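Local coordinates for protein helix-turn-helix transcriptional regulator (Pseudomonas aeruginosa, PDB 5XHX) that probably regulates transcription as a DNA-binding member of the LuxR family, this chain being its N-terminal ligand-binding domain, at residues Q38-D43 against A153-L158; L48-S53 against P86-S91; L56-M61 against H175-V180; D71-R76 against F120-V125; V129-P134 against A168-R173. All coordinates share one frame; numbering follows the deposited sequence.

Contact 1 of 5, residues Q38-D43 against A153-L158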
# COMPACT_ATOMS: atom_id res chain seq x y z
N GLN A 38 7.10 11.85 11.20
CA GLN A 38 8.06 12.71 10.53
C GLN A 38 7.49 14.10 10.26
O GLN A 38 8.25 15.05 10.07
CB GLN A 38 8.52 12.07 9.22
CG GLN A 38 9.29 10.77 9.43
CD GLN A 38 9.53 10.01 8.14
OE1 GLN A 38 9.51 10.58 7.05
NE2 GLN A 38 9.76 8.69 8.26
N PHE A 39 6.16 14.23 10.26
CA PHE A 39 5.50 15.51 10.00
C PHE A 39 4.97 16.18 11.27
O PHE A 39 4.51 17.32 11.19
CB PHE A 39 4.33 15.33 9.03
CG PHE A 39 4.66 14.52 7.80
CD1 PHE A 39 5.06 15.14 6.62
CD2 PHE A 39 4.56 13.13 7.81
CE1 PHE A 39 5.36 14.40 5.48
CE2 PHE A 39 4.86 12.38 6.68
CZ PHE A 39 5.26 13.01 5.51
N ALA A 40 5.00 15.51 12.41
CA ALA A 40 4.27 16.00 13.58
C ALA A 40 4.88 15.37 14.82
O ALA A 40 5.53 14.33 14.75
CB ALA A 40 2.77 15.66 13.47
N PRO A 41 4.64 16.01 16.07
CA PRO A 41 5.18 15.44 17.32
C PRO A 41 4.33 14.30 17.88
O PRO A 41 3.66 14.40 18.91
CB PRO A 41 5.18 16.66 18.25
CG PRO A 41 4.00 17.45 17.79
CD PRO A 41 4.01 17.32 16.29
N VAL A 42 4.39 13.16 17.19
CA VAL A 42 3.74 11.94 17.66
C VAL A 42 4.60 11.33 18.76
O VAL A 42 5.69 10.83 18.49
CB VAL A 42 3.52 10.96 16.51
CG1 VAL A 42 2.93 9.64 17.04
CG2 VAL A 42 2.64 11.59 15.41
N ASP A 43 4.11 11.36 19.99
CA ASP A 43 4.85 10.79 21.12
C ASP A 43 4.32 9.44 21.56
O ASP A 43 5.03 8.71 22.25
CB ASP A 43 4.81 11.74 22.31
CG ASP A 43 5.48 13.06 22.02
OD1 ASP A 43 6.53 13.03 21.34
OD2 ASP A 43 4.96 14.11 22.44
N ALA A 153 -2.47 23.83 13.73
CA ALA A 153 -3.22 23.82 12.48
C ALA A 153 -2.40 23.25 11.34
O ALA A 153 -2.92 22.52 10.49
CB ALA A 153 -3.70 25.23 12.14
N GLU A 154 -1.10 23.55 11.31
CA GLU A 154 -0.23 23.05 10.26
C GLU A 154 -0.14 21.52 10.31
O GLU A 154 -0.10 20.87 9.27
CB GLU A 154 1.16 23.67 10.40
CG GLU A 154 2.13 23.26 9.33
CD GLU A 154 3.47 23.97 9.48
OE1 GLU A 154 3.50 25.08 10.07
OE2 GLU A 154 4.48 23.42 9.01
N GLN A 155 -0.08 20.95 11.51
CA GLN A 155 -0.07 19.50 11.64
C GLN A 155 -1.41 18.89 11.21
O GLN A 155 -1.44 17.88 10.50
CB GLN A 155 0.27 19.09 13.08
CG GLN A 155 1.72 19.32 13.49
CD GLN A 155 2.06 20.79 13.69
OE1 GLN A 155 1.27 21.54 14.28
NE2 GLN A 155 3.21 21.20 13.19
N ILE A 156 -2.53 19.48 11.65
CA ILE A 156 -3.84 18.98 11.23
C ILE A 156 -3.96 19.05 9.70
O ILE A 156 -4.42 18.10 9.06
CB ILE A 156 -4.98 19.77 11.90
CG1 ILE A 156 -4.88 19.71 13.43
CG2 ILE A 156 -6.32 19.24 11.41
CD1 ILE A 156 -4.88 18.31 13.98
N ALA A 157 -3.54 20.17 9.12
CA ALA A 157 -3.53 20.30 7.67
C ALA A 157 -2.75 19.16 7.01
O ALA A 157 -3.22 18.54 6.05
CB ALA A 157 -2.93 21.67 7.28
N LEU A 158 -1.55 18.87 7.53
CA LEU A 158 -0.77 17.75 7.01
C LEU A 158 -1.51 16.43 7.12
O LEU A 158 -1.55 15.63 6.17
CB LEU A 158 0.57 17.66 7.75
CG LEU A 158 1.78 18.20 7.02
CD1 LEU A 158 2.15 17.22 5.91
CD2 LEU A 158 1.49 19.58 6.44
O HOH W 1 4.67 19.79 11.03
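Phe-39 and Leu-158 form the close-packed part of this contact. Methyl CD1 of Leu-158 lies 3.6 Å from Phe-39 CD1, approaching the ring obliquely while the two side chains cross at about a right angle. The first torsion of Phe-39 (chi1 -48°) turns its ring toward helix 153-173, where it meets Leu-158 and also Leu-162, one turn further along. Next to it, Ala-40 CB rests 3.8 Å from Gln-155 CG, and Pro-41 CD meets that methylene from 4.1 Å, so the aliphatic stem of the glutamine serves as an apolar surface.

The polar end of Gln-155 belongs to the looser, wetter side. No direct hydrogen bond joins the two segments; instead one water donates to Phe-39 O at 2.5 Å, a short distance, and accepts from Gln-155 NE2 at 3.0 Å. Gln-155 OE1 turns back to accept from Gly-152 N, so both ends of the amide have partners. Pro-41 centres an inverse gamma turn that redirects the loop toward strand 44-50. A helix-to-strand connection laid against the first turns of the long helix 153-173 fits the alpha-beta-alpha sandwich of LuxR-type ligand-binding domains.

Contact 2 of 5, residues L48-S53 against P86-S91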
# COMPACT_ATOMS: atom_id res chain seq x y z
N LEU A 48 -6.65 0.42 17.16
CA LEU A 48 -7.70 -0.33 17.85
C LEU A 48 -8.98 -0.29 17.03
O LEU A 48 -9.16 0.57 16.16
CB LEU A 48 -7.94 0.22 19.28
CG LEU A 48 -8.49 1.64 19.56
CD1 LEU A 48 -8.72 1.85 21.08
CD2 LEU A 48 -7.55 2.75 19.03
N ILE A 49 -9.88 -1.22 17.32
CA ILE A 49 -11.19 -1.27 16.69
C ILE A 49 -12.24 -1.05 17.77
O ILE A 49 -12.33 -1.83 18.73
CB ILE A 49 -11.41 -2.60 15.95
CG1 ILE A 49 -10.34 -2.76 14.85
CG2 ILE A 49 -12.82 -2.65 15.37
CD1 ILE A 49 -10.36 -4.16 14.17
N PHE A 50 -13.01 0.03 17.62
CA PHE A 50 -14.18 0.28 18.44
C PHE A 50 -15.39 -0.43 17.84
O PHE A 50 -15.47 -0.65 16.62
CB PHE A 50 -14.47 1.78 18.54
CG PHE A 50 -13.45 2.57 19.31
CD1 PHE A 50 -13.00 2.15 20.55
CD2 PHE A 50 -12.95 3.77 18.80
CE1 PHE A 50 -12.08 2.92 21.28
CE2 PHE A 50 -12.03 4.54 19.51
CZ PHE A 50 -11.60 4.13 20.75
N SER A 51 -16.35 -0.76 18.70
CA SER A 51 -17.57 -1.43 18.27
C SER A 51 -18.61 -1.27 19.38
O SER A 51 -18.44 -0.46 20.30
CB SER A 51 -17.31 -2.90 17.96
OG SER A 51 -17.13 -3.64 19.16
N ASP A 52 -19.68 -2.05 19.30
CA ASP A 52 -20.66 -2.08 20.38
C ASP A 52 -20.24 -3.00 21.53
O ASP A 52 -20.97 -3.09 22.51
CB ASP A 52 -22.04 -2.49 19.85
CG ASP A 52 -22.68 -1.42 18.99
OD1 ASP A 52 -22.25 -0.24 19.05
OD2 ASP A 52 -23.61 -1.76 18.23
N SER A 53 -19.09 -3.68 21.42
CA SER A 53 -18.52 -4.37 22.57
C SER A 53 -17.17 -3.77 22.97
O SER A 53 -16.87 -2.63 22.61
CB SER A 53 -18.41 -5.87 22.30
OG SER A 53 -17.65 -6.14 21.13
N PRO A 86 -13.49 10.27 24.56
CA PRO A 86 -14.17 11.05 23.51
C PRO A 86 -13.98 10.47 22.11
O PRO A 86 -14.86 10.62 21.25
CB PRO A 86 -13.57 12.46 23.65
CG PRO A 86 -12.34 12.31 24.49
CD PRO A 86 -12.56 11.09 25.36
N PHE A 87 -12.88 9.76 21.88
CA PHE A 87 -12.66 9.19 20.55
C PHE A 87 -13.51 7.94 20.33
O PHE A 87 -13.85 7.63 19.18
CB PHE A 87 -11.18 8.89 20.35
CG PHE A 87 -10.37 10.14 20.11
CD1 PHE A 87 -10.31 10.70 18.84
CD2 PHE A 87 -9.71 10.78 21.16
CE1 PHE A 87 -9.58 11.86 18.60
CE2 PHE A 87 -8.98 11.97 20.92
CZ PHE A 87 -8.92 12.49 19.64
N TYR A 88 -13.87 7.21 21.39
CA TYR A 88 -14.85 6.14 21.22
C TYR A 88 -16.22 6.72 20.90
O TYR A 88 -16.91 6.24 20.00
CB TYR A 88 -14.94 5.25 22.45
CG TYR A 88 -16.23 4.46 22.46
CD1 TYR A 88 -16.41 3.37 21.60
CD2 TYR A 88 -17.29 4.82 23.28
CE1 TYR A 88 -17.58 2.64 21.59
CE2 TYR A 88 -18.50 4.08 23.28
CZ TYR A 88 -18.63 2.99 22.42
OH TYR A 88 -19.78 2.25 22.37
N GLN A 89 -16.62 7.75 21.63
CA GLN A 89 -17.95 8.31 21.44
C GLN A 89 -18.12 8.89 20.03
O GLN A 89 -19.18 8.75 19.41
CB GLN A 89 -18.23 9.38 22.51
CG GLN A 89 -18.40 8.80 23.94
CD GLN A 89 -19.64 7.88 24.12
OE1 GLN A 89 -20.58 7.91 23.32
NE2 GLN A 89 -19.64 7.09 25.21
N VAL A 90 -17.08 9.54 19.50
CA VAL A 90 -17.17 10.08 18.14
C VAL A 90 -17.28 8.95 17.11
O VAL A 90 -17.91 9.11 16.06
CB VAL A 90 -15.98 11.03 17.87
CG1 VAL A 90 -14.78 10.26 17.33
CG2 VAL A 90 -16.37 12.17 16.91
N SER A 91 -16.70 7.78 17.40
CA SER A 91 -16.87 6.65 16.49
C SER A 91 -18.32 6.17 16.44
O SER A 91 -18.74 5.60 15.44
CB SER A 91 -15.95 5.50 16.89
OG SER A 91 -16.49 4.70 17.94
O HOH W 2 -19.06 -0.54 23.17
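Phe-50 and Tyr-88 make a buried, T-shaped aromatic contact where helix 86-92 lies on the sheet at the end of strand 44-50. The edge of Tyr-88 is directed at the face of Phe-50, with ring centroids 5.5 Å apart and planes at 75°. With chi1 at 161° the tyrosine ring swings beside its own carbonyl carbon, and both its edge and its alpha carbon meet Phe-50: Tyr-88 CA lies 3.8 Å from the Phe-50 centroid and 17° off the ring normal, a CH-pi contact over the face. Leu-48 CG lies over the opposite face, toward its rim, so the phenyl ring sits between its own strand and the helix.

In LuxR-type ligand-binding domains an antiparallel sheet is sandwiched between helices, and in relatives that bind acyl-homoserine lactones the ligand lies between the sheet and the helices on one side. Helix 86-92 covers the face of the sheet turned away from helix 153-173; Phe-87 touches Gln-130, and Ser-91 touches Asn-132, both of strand 127-134, two places along the sheet.

Polar atoms fit around the rings. Ser-91 OG comes within 3.6 Å of Phe-50 CB, and its hydroxyl donates to Tyr-88 O at 2.6 Å, in the carbonyl plane and on a lone pair. Ser-51 O meets the edge of the tyrosine ring, 3.5 Å from Tyr-88 CE1. A water that donates to Ser-51 O at 2.9 Å stands 3.0 Å from Tyr-88 OH and bridges the segments. Beyond it, Ser-51 OG accepts from Ser-53 N in an ST turn, and Asp-52 forms a salt bridge with Arg-92.

Contact 3 of 5, residues L56-M61 against H175-V180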
# COMPACT_ATOMS: atom_id res chain seq x y z
N LEU A 56 -11.00 -3.67 20.70
CA LEU A 56 -9.94 -4.62 20.37
C LEU A 56 -8.67 -3.83 20.06
O LEU A 56 -8.61 -3.10 19.06
CB LEU A 56 -10.35 -5.50 19.20
CG LEU A 56 -9.33 -6.52 18.69
CD1 LEU A 56 -8.86 -7.44 19.82
CD2 LEU A 56 -9.95 -7.34 17.56
N ILE A 57 -7.67 -3.95 20.92
CA ILE A 57 -6.40 -3.26 20.74
C ILE A 57 -5.53 -4.10 19.82
O ILE A 57 -5.14 -5.22 20.16
CB ILE A 57 -5.70 -3.03 22.09
CG1 ILE A 57 -6.64 -2.34 23.08
CG2 ILE A 57 -4.40 -2.24 21.88
CD1 ILE A 57 -6.87 -0.88 22.80
N LEU A 58 -5.22 -3.55 18.64
CA LEU A 58 -4.38 -4.26 17.68
C LEU A 58 -2.90 -4.07 17.97
O LEU A 58 -2.12 -5.04 17.90
CB LEU A 58 -4.70 -3.79 16.26
CG LEU A 58 -6.14 -3.99 15.76
CD1 LEU A 58 -6.30 -3.39 14.34
CD2 LEU A 58 -6.54 -5.47 15.76
N SER A 59 -2.49 -2.86 18.32
CA SER A 59 -1.08 -2.59 18.57
C SER A 59 -1.00 -1.24 19.25
O SER A 59 -1.87 -0.39 19.05
CB SER A 59 -0.28 -2.61 17.25
OG SER A 59 1.11 -2.40 17.47
N PHE A 60 0.03 -1.06 20.08
CA PHE A 60 0.24 0.25 20.68
C PHE A 60 1.70 0.38 21.08
O PHE A 60 2.41 -0.62 21.23
CB PHE A 60 -0.72 0.51 21.85
CG PHE A 60 -0.53 -0.39 23.04
CD1 PHE A 60 -0.99 -1.70 23.01
CD2 PHE A 60 0.06 0.08 24.20
CE1 PHE A 60 -0.83 -2.53 24.12
CE2 PHE A 60 0.23 -0.74 25.30
CZ PHE A 60 -0.22 -2.04 25.27
N MET A 61 2.14 1.63 21.22
CA MET A 61 3.57 1.91 21.33
C MET A 61 4.20 1.18 22.51
O MET A 61 5.29 0.61 22.38
CB MET A 61 3.80 3.41 21.46
CG MET A 61 5.28 3.79 21.46
SD MET A 61 5.61 5.53 21.70
CE MET A 61 5.41 5.71 23.48
N HIS A 175 -6.84 -7.10 6.37
CA HIS A 175 -6.60 -8.41 5.81
C HIS A 175 -5.49 -9.16 6.44
O HIS A 175 -5.47 -10.35 6.39
CB HIS A 175 -6.36 -8.30 4.33
CG HIS A 175 -7.52 -7.76 3.59
ND1 HIS A 175 -8.64 -8.51 3.34
CD2 HIS A 175 -7.77 -6.54 3.11
CE1 HIS A 175 -9.52 -7.78 2.71
NE2 HIS A 175 -9.03 -6.57 2.57
N PHE A 176 -4.57 -8.46 7.05
CA PHE A 176 -3.47 -9.12 7.69
C PHE A 176 -3.57 -9.09 9.19
O PHE A 176 -2.63 -9.40 9.86
CB PHE A 176 -2.16 -8.51 7.23
CG PHE A 176 -2.02 -8.45 5.75
CD1 PHE A 176 -1.65 -9.56 5.04
CD2 PHE A 176 -2.27 -7.31 5.07
CE1 PHE A 176 -1.54 -9.52 3.72
CE2 PHE A 176 -2.15 -7.27 3.73
CZ PHE A 176 -1.79 -8.38 3.05
N GLU A 177 -4.73 -8.73 9.71
CA GLU A 177 -4.97 -8.83 11.14
C GLU A 177 -5.75 -10.09 11.47
O GLU A 177 -6.80 -10.37 10.94
CB GLU A 177 -5.65 -7.59 11.73
CG GLU A 177 -4.94 -6.32 11.48
CD GLU A 177 -4.07 -5.89 12.60
OE1 GLU A 177 -3.99 -6.60 13.58
OE2 GLU A 177 -3.46 -4.85 12.49
N ASP A 178 -5.18 -10.85 12.35
CA ASP A 178 -5.57 -12.20 12.60
C ASP A 178 -6.62 -12.22 13.66
O ASP A 178 -7.49 -13.07 13.66
CB ASP A 178 -4.34 -12.84 13.16
CG ASP A 178 -3.44 -11.82 13.79
OD1 ASP A 178 -3.01 -10.88 13.09
OD2 ASP A 178 -3.21 -11.92 15.01
N ALA A 179 -6.55 -11.26 14.56
CA ALA A 179 -7.56 -11.12 15.59
C ALA A 179 -8.87 -10.71 14.97
O ALA A 179 -9.90 -10.80 15.60
CB ALA A 179 -7.12 -10.10 16.61
N VAL A 180 -8.81 -10.27 13.72
CA VAL A 180 -10.02 -9.83 13.03
C VAL A 180 -10.44 -10.87 12.01
O VAL A 180 -11.42 -11.60 12.22
CB VAL A 180 -9.78 -8.47 12.35
CG1 VAL A 180 -11.06 -7.97 11.71
CG2 VAL A 180 -9.22 -7.46 13.36
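Leu-58 faces the carboxylate of Glu-177 with its two methyl groups spread over it. Leu-58 CD2 lies 3.5 Å from Glu-177 OE1, while Leu-58 CD1 comes within 3.7 Å of Glu-177 OE2, so each branch of the leucine meets a different oxygen. A bend at the second torsion of the glutamate (chi2 -97°) lays one flat side of its carboxylate against both methyls, and the two side chains meet at a slant.

The next fit runs the other way. Val-180 CG2 nestles where the CD2 methyls of two leucines come side by side, 4.3 Å from Leu-56 CD2 and 4.1 Å from Leu-58 CD2, and it also touches Ile-49 on the adjacent strand. Ala-179 extends this shallow surface, its CB 4.1 Å from Leu-56 CD2. A classic beta bulge, in which Leu-58 and Ser-59 both face Ala-47, interrupts the regular strand just here.

The tail that follows helix 153-173 lies against an edge strand of the sheet, 56-60. No hydrogen bond crosses between the segments. Glu-177 OE2 is instead held by a salt bridge to Arg-173 and a hydrogen bond from Trp-29, which suggests that its charge is balanced on the helical side, while Leu-58 supplies apolar cover.

Contact 4 of 5, residues D71-R76 against F120-V125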
# COMPACT_ATOMS: atom_id res chain seq x y z
N ASP A 71 0.01 -3.68 32.06
CA ASP A 71 -0.48 -2.58 32.88
C ASP A 71 -1.97 -2.76 33.13
O ASP A 71 -2.75 -2.89 32.17
CB ASP A 71 -0.19 -1.25 32.17
CG ASP A 71 -0.76 -0.04 32.89
OD1 ASP A 71 -1.16 -0.13 34.07
OD2 ASP A 71 -0.80 1.04 32.26
N PRO A 72 -2.42 -2.79 34.40
CA PRO A 72 -3.86 -2.88 34.66
C PRO A 72 -4.67 -1.74 34.07
O PRO A 72 -5.90 -1.86 33.99
CB PRO A 72 -3.94 -2.89 36.19
CG PRO A 72 -2.60 -2.36 36.66
CD PRO A 72 -1.63 -2.86 35.64
N LEU A 73 -4.03 -0.64 33.67
CA LEU A 73 -4.75 0.45 33.00
C LEU A 73 -5.28 0.03 31.64
O LEU A 73 -6.32 0.53 31.21
CB LEU A 73 -3.85 1.66 32.83
CG LEU A 73 -4.01 2.77 33.86
CD1 LEU A 73 -3.05 3.91 33.55
CD2 LEU A 73 -5.45 3.24 33.84
N ILE A 74 -4.58 -0.86 30.93
CA ILE A 74 -5.07 -1.32 29.63
C ILE A 74 -6.35 -2.13 29.80
O ILE A 74 -7.34 -1.92 29.09
CB ILE A 74 -3.99 -2.14 28.90
CG1 ILE A 74 -2.72 -1.30 28.68
CG2 ILE A 74 -4.55 -2.67 27.59
CD1 ILE A 74 -2.90 -0.14 27.72
N SER A 75 -6.34 -3.06 30.76
CA SER A 75 -7.54 -3.84 31.05
C SER A 75 -8.69 -2.94 31.49
O SER A 75 -9.84 -3.14 31.06
CB SER A 75 -7.22 -4.89 32.12
OG SER A 75 -8.40 -5.55 32.53
N ARG A 76 -8.40 -1.93 32.32
CA ARG A 76 -9.45 -1.00 32.73
C ARG A 76 -10.03 -0.25 31.54
O ARG A 76 -11.24 -0.02 31.46
CB ARG A 76 -8.92 0.01 33.75
CG ARG A 76 -8.57 -0.58 35.12
CD ARG A 76 -8.71 0.50 36.19
NE ARG A 76 -10.11 0.83 36.39
CZ ARG A 76 -10.56 1.98 36.88
NH1 ARG A 76 -9.71 2.95 37.21
NH2 ARG A 76 -11.87 2.16 37.02
N PHE A 120 -5.78 8.57 30.13
CA PHE A 120 -5.37 9.66 29.24
C PHE A 120 -4.07 10.30 29.69
O PHE A 120 -3.11 10.43 28.91
CB PHE A 120 -6.47 10.72 29.19
CG PHE A 120 -6.22 11.81 28.17
CD1 PHE A 120 -5.55 12.97 28.52
CD2 PHE A 120 -6.65 11.66 26.86
CE1 PHE A 120 -5.32 13.96 27.59
CE2 PHE A 120 -6.42 12.64 25.91
CZ PHE A 120 -5.75 13.80 26.27
N ALA A 121 -4.02 10.74 30.96
CA ALA A 121 -2.82 11.40 31.48
C ALA A 121 -1.58 10.54 31.28
O ALA A 121 -0.50 11.07 31.00
CB ALA A 121 -3.02 11.74 32.96
N HIS A 122 -1.72 9.22 31.37
CA HIS A 122 -0.55 8.38 31.20
C HIS A 122 -0.23 8.09 29.73
O HIS A 122 0.92 8.25 29.30
CB HIS A 122 -0.73 7.06 31.96
CG HIS A 122 0.47 6.18 31.91
ND1 HIS A 122 0.70 5.28 30.89
CD2 HIS A 122 1.53 6.08 32.75
CE1 HIS A 122 1.84 4.65 31.11
NE2 HIS A 122 2.36 5.11 32.23
N TYR A 123 -1.23 7.67 28.94
CA TYR A 123 -0.97 7.14 27.61
C TYR A 123 -1.01 8.18 26.50
O TYR A 123 -0.46 7.93 25.42
CB TYR A 123 -1.96 6.02 27.28
CG TYR A 123 -1.59 4.73 27.99
CD1 TYR A 123 -0.56 3.92 27.50
CD2 TYR A 123 -2.24 4.34 29.15
CE1 TYR A 123 -0.20 2.75 28.15
CE2 TYR A 123 -1.89 3.16 29.81
CZ TYR A 123 -0.87 2.38 29.30
OH TYR A 123 -0.51 1.21 29.95
N VAL A 124 -1.64 9.33 26.73
CA VAL A 124 -1.84 10.36 25.72
C VAL A 124 -1.15 11.67 26.11
O VAL A 124 -0.47 12.30 25.30
CB VAL A 124 -3.34 10.59 25.44
CG1 VAL A 124 -3.53 11.59 24.32
CG2 VAL A 124 -4.02 9.27 25.10
N VAL A 125 -1.33 12.09 27.37
CA VAL A 125 -0.61 13.17 28.04
C VAL A 125 -1.22 14.53 27.71
O VAL A 125 -1.79 15.17 28.59
CB VAL A 125 0.90 13.14 27.74
CG1 VAL A 125 1.62 14.21 28.57
CG2 VAL A 125 1.48 11.76 28.04
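Asp-71 and Tyr-123 meet through their polar ends. Tyr-123 OH donates to Asp-71 OD2 at 2.3 Å, a separation so short that the modelled length is doubtful. The two side chains arrive from opposite directions, and OD2 sits at the edge of the tyrosine ring, with carboxylate and ring planes only 25° apart. The other oxygen of the same carboxylate, Asp-71 OD1, accepts from Leu-73 N at 2.9 Å, along a nearly straight path (172°) that approaches OD1 from above the carboxylate plane, 78° out of it.

That second bond makes Asp-71 the N-cap of helix 72-81. One side chain therefore caps the start of this helix and also faces the end of helix 114-123. On another side, helix 72-81 packs on edge strand 56-60 of the ligand-binding domain's sheet, where Ile-74 touches Phe-60.

Apolar contacts flank the polar pair. Leu-73 CB lies 3.9 Å from Tyr-123 CE2, at the ring edge, the two side chains sliding past each other in opposite directions. Ile-74 comes across at about a right angle, placing its CD1 3.6 Å from Tyr-123 CZ. Further out, Leu-73 CD1 reaches His-122 CB at 4.2 Å.

Ring contacts also surround the tyrosine. His-122 ND1 stands 3.4 Å above the plane of Tyr-123, over the ring centre, and Tyr-119 of the same helix stacks with Tyr-123.

Contact 5 of 5, residues V129-P134 against A168-R173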
# COMPACT_ATOMS: atom_id res chain seq x y z
N VAL A 129 -4.90 13.05 18.05
CA VAL A 129 -5.72 12.97 16.85
C VAL A 129 -5.96 11.50 16.57
O VAL A 129 -5.22 10.64 17.03
CB VAL A 129 -5.09 13.64 15.60
CG1 VAL A 129 -4.82 15.10 15.85
CG2 VAL A 129 -3.81 12.89 15.19
N GLN A 130 -6.97 11.24 15.77
CA GLN A 130 -7.30 9.87 15.41
C GLN A 130 -7.81 9.83 13.98
O GLN A 130 -8.69 10.62 13.62
CB GLN A 130 -8.35 9.32 16.39
CG GLN A 130 -8.60 7.85 16.35
CD GLN A 130 -9.56 7.43 17.45
OE1 GLN A 130 -9.14 7.03 18.53
NE2 GLN A 130 -10.83 7.59 17.18
N TYR A 131 -7.31 8.89 13.19
CA TYR A 131 -7.96 8.50 11.94
C TYR A 131 -8.99 7.41 12.24
O TYR A 131 -8.64 6.39 12.83
CB TYR A 131 -6.95 7.97 10.93
CG TYR A 131 -5.99 9.00 10.33
CD1 TYR A 131 -6.34 9.73 9.20
CD2 TYR A 131 -4.74 9.20 10.89
CE1 TYR A 131 -5.45 10.65 8.63
CE2 TYR A 131 -3.85 10.10 10.34
CZ TYR A 131 -4.20 10.82 9.22
OH TYR A 131 -3.30 11.70 8.69
N ASN A 132 -10.24 7.62 11.81
CA ASN A 132 -11.35 6.69 12.01
C ASN A 132 -11.76 6.10 10.68
O ASN A 132 -12.14 6.84 9.77
CB ASN A 132 -12.59 7.38 12.60
CG ASN A 132 -12.47 7.65 14.06
OD1 ASN A 132 -11.37 7.84 14.57
ND2 ASN A 132 -13.61 7.65 14.76
N VAL A 133 -11.72 4.78 10.57
CA VAL A 133 -12.07 4.08 9.34
C VAL A 133 -13.19 3.09 9.65
O VAL A 133 -12.96 2.05 10.26
CB VAL A 133 -10.85 3.37 8.73
CG1 VAL A 133 -11.25 2.59 7.48
CG2 VAL A 133 -9.77 4.41 8.43
N PRO A 134 -14.42 3.40 9.26
CA PRO A 134 -15.52 2.44 9.42
C PRO A 134 -15.20 1.14 8.69
O PRO A 134 -14.73 1.14 7.56
CB PRO A 134 -16.72 3.16 8.78
CG PRO A 134 -16.40 4.62 8.89
CD PRO A 134 -14.90 4.72 8.78
N ALA A 168 -6.62 4.45 3.26
CA ALA A 168 -6.59 3.32 2.33
C ALA A 168 -5.71 2.21 2.87
O ALA A 168 -6.08 1.03 2.84
CB ALA A 168 -6.09 3.79 0.96
N LEU A 169 -4.53 2.58 3.36
CA LEU A 169 -3.61 1.62 3.96
C LEU A 169 -4.24 0.93 5.17
O LEU A 169 -4.13 -0.29 5.32
CB LEU A 169 -2.34 2.34 4.40
CG LEU A 169 -0.96 2.10 3.82
CD1 LEU A 169 0.05 2.67 4.82
CD2 LEU A 169 -0.72 0.62 3.59
N MET A 170 -4.82 1.72 6.08
CA MET A 170 -5.44 1.14 7.28
C MET A 170 -6.47 0.09 6.91
O MET A 170 -6.47 -1.01 7.47
CB MET A 170 -6.07 2.25 8.13
CG MET A 170 -5.05 3.21 8.73
SD MET A 170 -5.82 4.62 9.54
CE MET A 170 -6.87 3.70 10.71
N LYS A 171 -7.34 0.41 5.96
CA LYS A 171 -8.37 -0.53 5.53
C LYS A 171 -7.74 -1.82 4.99
O LYS A 171 -8.19 -2.92 5.32
CB LYS A 171 -9.27 0.13 4.48
CG LYS A 171 -10.43 -0.73 3.98
CD LYS A 171 -11.29 -1.27 5.12
CE LYS A 171 -12.69 -1.67 4.66
NZ LYS A 171 -13.61 -0.48 4.59
N LYS A 172 -6.67 -1.69 4.20
CA LYS A 172 -6.03 -2.89 3.66
C LYS A 172 -5.32 -3.69 4.74
O LYS A 172 -5.27 -4.92 4.67
CB LYS A 172 -5.06 -2.49 2.54
CG LYS A 172 -5.77 -1.99 1.28
CD LYS A 172 -6.74 -3.05 0.76
CE LYS A 172 -7.49 -2.58 -0.47
NZ LYS A 172 -8.73 -1.81 -0.15
N ARG A 173 -4.82 -3.02 5.78
CA ARG A 173 -4.15 -3.76 6.85
C ARG A 173 -5.07 -4.77 7.53
O ARG A 173 -4.57 -5.78 8.05
CB ARG A 173 -3.55 -2.77 7.86
CG ARG A 173 -3.09 -3.36 9.18
CD ARG A 173 -1.97 -4.40 9.05
NE ARG A 173 -1.56 -4.90 10.36
CZ ARG A 173 -0.45 -5.59 10.61
NH1 ARG A 173 0.39 -5.88 9.63
NH2 ARG A 173 -0.17 -5.98 11.85
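Met-170 brings its sulfur beside Tyr-131 in a Met-aromatic contact that is oblique to the ring: SD lies 5.3 Å from the ring centroid, 46° off the ring normal. The nearest approach is to the root of the tyrosine, with Met-170 SD 3.8 Å from Tyr-131 CB. A bend at the last torsion of the methionine (chi3 56°) turns its methyl group toward the strand, where Met-170 CE packs 3.8 Å from Val-133 CG2. The flexible thioether thus meets two alternate residues of the strand, Tyr-131 and Val-133, which point to the same side of it.

Polar atoms find partners around this apolar centre. Lys-171 NZ, on a chain bent at two torsions, lies 3.6 Å from Pro-134 O, where some electrostatic attraction is possible. Tyr-131 OH is engaged by Phe-159 O, nearer the N-terminal end of helix 153-173. On the other side of the strand, Gln-130 NE2 donates to Asn-132 OD1 at 2.7 Å, so these two amides pair with one another.

The axes of strand segment 129-134 and helix segment 168-173 approach to 9.1 Å, at 53°. From helix 28-36, Trp-29 touches Met-170 and Leu-36 touches Tyr-131; Leu-143 of strand 140-147 adjoins the methionine, and on another side of the helix Lys-172 NZ hydrogen-bonds to Glu-21 O of the second subunit.

In the fold
The five contacts are spread around one antiparallel sheet with helices on both faces. Contacts 2 and 5 lie about 13 Å apart between centres and on opposite faces, helix 86-92 on one and helix 153-173 on the other. That long helix runs from contact 1 to contact 5, about 17 Å apart between centres, and its trailing segment then forms contact 3 at the edge strand 56-60. Contact 4 joins helices beyond the sheet and reaches contact 3 through Phe-60 and Ile-74. Along the chain, contacts 2 and 4 fall inside the loop closed by contact 1, whereas contacts 1 and 3 interlock. Early and late segments thus close the ligand-binding domain into one compact unit.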